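Local atomic coordinates of RPA0582 (Rhodopseudomonas palustris, PDB entry 3HHL), a protein that is of unknown function but carries a DUF1330 domain and adopts a dimeric alpha-beta-barrel-type fold, as in other members of its clan. Residues L30-P35 with D84-H89. Numbering follows the deposited sequence.
Sequences LVRLRP and DEHWDH
V31 and H89 form an antiparallel hydrogen-bonded pair where strand 89-95 begins beside the end of strand 25-33. V31 N gives to H89 O at 2.9 Å, and V31 O takes two donors, H89 N at 3.1 Å and D88 N at 2.7 Å, so D88 and H89 both face V31 in a classic beta bulge. L33 N is satisfied by a side chain: D88 OD2 accepts from it at 2.6 Å, on the anti lone pair and nearly straight (166°). R32 lies extended, CG anti to the backbone N (chi1 -173°), and carries its guanidinium out along the loop. In this conformer, one of two, NH1 donates to D84 O at 2.6 Å, in the guanidinium plane though bent at the hydrogen (131°); NE salt-bridges E122 of strand 121-128, and H86 NE2 sits over one face without bonding. L30 CB rests on the face of the W87 five-membered ring, 3.7 Å from its centroid, while R32 CB meets the six-membered ring near CE3. With W87 cut back to an alanine, L30 would probably lose its aromatic cover and a gap open beside M78. Side chains of D88 and, less certainly, R32 thus extend the backbone pairing beyond the bulge.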
loop_
_atom_site.group_PDB
_atom_site.type_symbol
_atom_site.label_atom_id
_atom_site.label_comp_id
_atom_site.label_asym_id
_atom_site.label_seq_id
_atom_site.Cartn_x
_atom_site.Cartn_y
_atom_site.Cartn_z
ATOM N N LEU C 30 -3.209 3.842 3.685
ATOM C CA LEU C 30 -2.790 2.988 4.792
ATOM C C LEU C 30 -3.100 3.766 6.073
ATOM O O LEU C 30 -2.521 4.828 6.308
ATOM C CB LEU C 30 -1.314 2.641 4.710
ATOM C CG LEU C 30 -0.816 2.178 3.326
ATOM C CD1 LEU C 30 0.678 2.041 3.340
ATOM C CD2 LEU C 30 -1.475 0.868 2.808
ATOM N N VAL C 31 -4.029 3.290 6.899
ATOM C CA VAL C 31 -4.408 4.090 8.065
ATOM C C VAL C 31 -4.211 3.367 9.391
ATOM O O VAL C 31 -4.708 2.237 9.576
ATOM C CB VAL C 31 -5.883 4.536 8.016
ATOM C CG1 VAL C 31 -6.145 5.486 9.177
ATOM C CG2 VAL C 31 -6.224 5.166 6.666
ATOM N N ARG C 32 -3.506 4.013 10.314
ATOM C CA ARG C 32 -3.330 3.464 11.636
ATOM C C ARG C 32 -4.064 4.340 12.633
ATOM O O ARG C 32 -3.765 5.522 12.751
ATOM C CB ARG C 32 -1.855 3.385 11.992
ATOM C CG ARG C 32 -1.592 2.657 13.305
ATOM C CD ARG C 32 -0.099 2.445 13.518
ATOM N NE ARG C 32 0.239 2.118 14.901
ATOM C CZ ARG C 32 1.358 1.505 15.263
ATOM N NH1 ARG C 32 2.237 1.127 14.340
ATOM N NH2 ARG C 32 1.587 1.260 16.538
ATOM N N LEU C 33 -5.023 3.757 13.345
ATOM C CA LEU C 33 -5.887 4.511 14.226
ATOM C C LEU C 33 -5.360 4.631 15.659
ATOM O O LEU C 33 -4.720 3.726 16.182
ATOM C CB LEU C 33 -7.267 3.863 14.251
ATOM C CG LEU C 33 -8.071 3.854 12.936
ATOM C CD1 LEU C 33 -9.328 3.029 13.120
ATOM C CD2 LEU C 33 -8.385 5.261 12.494
ATOM N N ARG C 34 -5.664 5.758 16.299
ATOM C CA ARG C 34 -5.413 5.914 17.729
ATOM C C ARG C 34 -6.336 5.022 18.527
ATOM O O ARG C 34 -7.505 4.859 18.171
ATOM C CB ARG C 34 -5.706 7.325 18.183
ATOM C CG ARG C 34 -4.741 8.352 17.751
ATOM C CD ARG C 34 -5.159 9.716 18.279
ATOM N NE ARG C 34 -4.452 10.732 17.524
ATOM C CZ ARG C 34 -3.191 11.092 17.744
ATOM N NH1 ARG C 34 -2.502 10.538 18.748
ATOM N NH2 ARG C 34 -2.622 12.009 16.957
ATOM N N PRO C 35 -5.834 4.450 19.612
ATOM C CA PRO C 35 -6.738 3.772 20.554
ATOM C C PRO C 35 -7.796 4.748 21.031
ATOM O O PRO C 35 -8.999 4.463 20.924
ATOM C CB PRO C 35 -5.826 3.374 21.719
ATOM C CG PRO C 35 -4.463 3.342 21.149
ATOM C CD PRO C 35 -4.420 4.258 19.942
ATOM N N ASP C 84 6.896 -2.942 13.710
ATOM C CA ASP C 84 6.135 -1.836 14.274
ATOM C C ASP C 84 5.149 -1.199 13.264
ATOM O O ASP C 84 4.250 -0.458 13.667
ATOM C CB ASP C 84 7.049 -0.780 14.907
ATOM C CG ASP C 84 8.235 -0.398 14.018
ATOM O OD1 ASP C 84 9.371 -0.850 14.338
ATOM O OD2 ASP C 84 8.045 0.349 13.019
ATOM N N GLU C 85 5.295 -1.462 11.968
ATOM C CA GLU C 85 4.290 -0.992 11.000
ATOM C C GLU C 85 3.102 -1.942 10.983
ATOM O O GLU C 85 3.255 -3.145 10.745
ATOM C CB GLU C 85 4.853 -0.855 9.591
ATOM C CG GLU C 85 5.175 0.564 9.236
ATOM C CD GLU C 85 5.824 0.716 7.877
ATOM O OE1 GLU C 85 5.454 -0.019 6.944
ATOM O OE2 GLU C 85 6.722 1.580 7.751
ATOM N N HIS C 86 1.933 -1.408 11.307
ATOM C CA HIS C 86 0.687 -2.107 11.085
ATOM C C HIS C 86 -0.372 -1.082 10.739
ATOM O O HIS C 86 -0.239 0.080 11.055
ATOM C CB HIS C 86 0.296 -2.993 12.278
ATOM C CG HIS C 86 -0.188 -2.234 13.462
ATOM N ND1 HIS C 86 -1.530 -1.987 13.691
ATOM C CD2 HIS C 86 0.486 -1.663 14.488
ATOM C CE1 HIS C 86 -1.657 -1.290 14.808
ATOM N NE2 HIS C 86 -0.449 -1.081 15.311
ATOM N N TRP C 87 -1.402 -1.519 10.033
ATOM C CA TRP C 87 -2.419 -0.626 9.540
ATOM C C TRP C 87 -3.766 -1.230 9.877
ATOM O O TRP C 87 -3.927 -2.439 9.810
ATOM C CB TRP C 87 -2.265 -0.459 8.048
ATOM C CG TRP C 87 -0.926 0.030 7.660
ATOM C CD1 TRP C 87 0.026 -0.646 6.970
ATOM C CD2 TRP C 87 -0.390 1.307 7.917
ATOM N NE1 TRP C 87 1.132 0.134 6.781
ATOM C CE2 TRP C 87 0.896 1.345 7.349
ATOM C CE3 TRP C 87 -0.874 2.433 8.561
ATOM C CZ2 TRP C 87 1.718 2.442 7.445
ATOM C CZ3 TRP C 87 -0.065 3.528 8.654
ATOM C CH2 TRP C 87 1.228 3.529 8.113
ATOM N N ASP C 88 -4.703 -0.378 10.281
ATOM C CA ASP C 88 -6.038 -0.793 10.680
ATOM C C ASP C 88 -6.970 -0.774 9.478
ATOM O O ASP C 88 -7.864 -1.587 9.394
ATOM C CB ASP C 88 -6.572 0.154 11.762
ATOM C CG ASP C 88 -5.767 0.095 13.042
ATOM O OD1 ASP C 88 -5.593 -1.014 13.566
ATOM O OD2 ASP C 88 -5.320 1.152 13.543
ATOM N N HIS C 89 -6.767 0.170 8.557
ATOM C CA HIS C 89 -7.560 0.230 7.352
ATOM C C HIS C 89 -6.633 0.304 6.154
ATOM O O HIS C 89 -5.678 1.075 6.162
ATOM C CB HIS C 89 -8.435 1.455 7.360
ATOM C CG HIS C 89 -9.522 1.394 8.368
ATOM N ND1 HIS C 89 -10.203 0.229 8.655
ATOM C CD2 HIS C 89 -10.061 2.350 9.162
ATOM C CE1 HIS C 89 -11.112 0.467 9.586
ATOM N NE2 HIS C 89 -11.038 1.743 9.917
#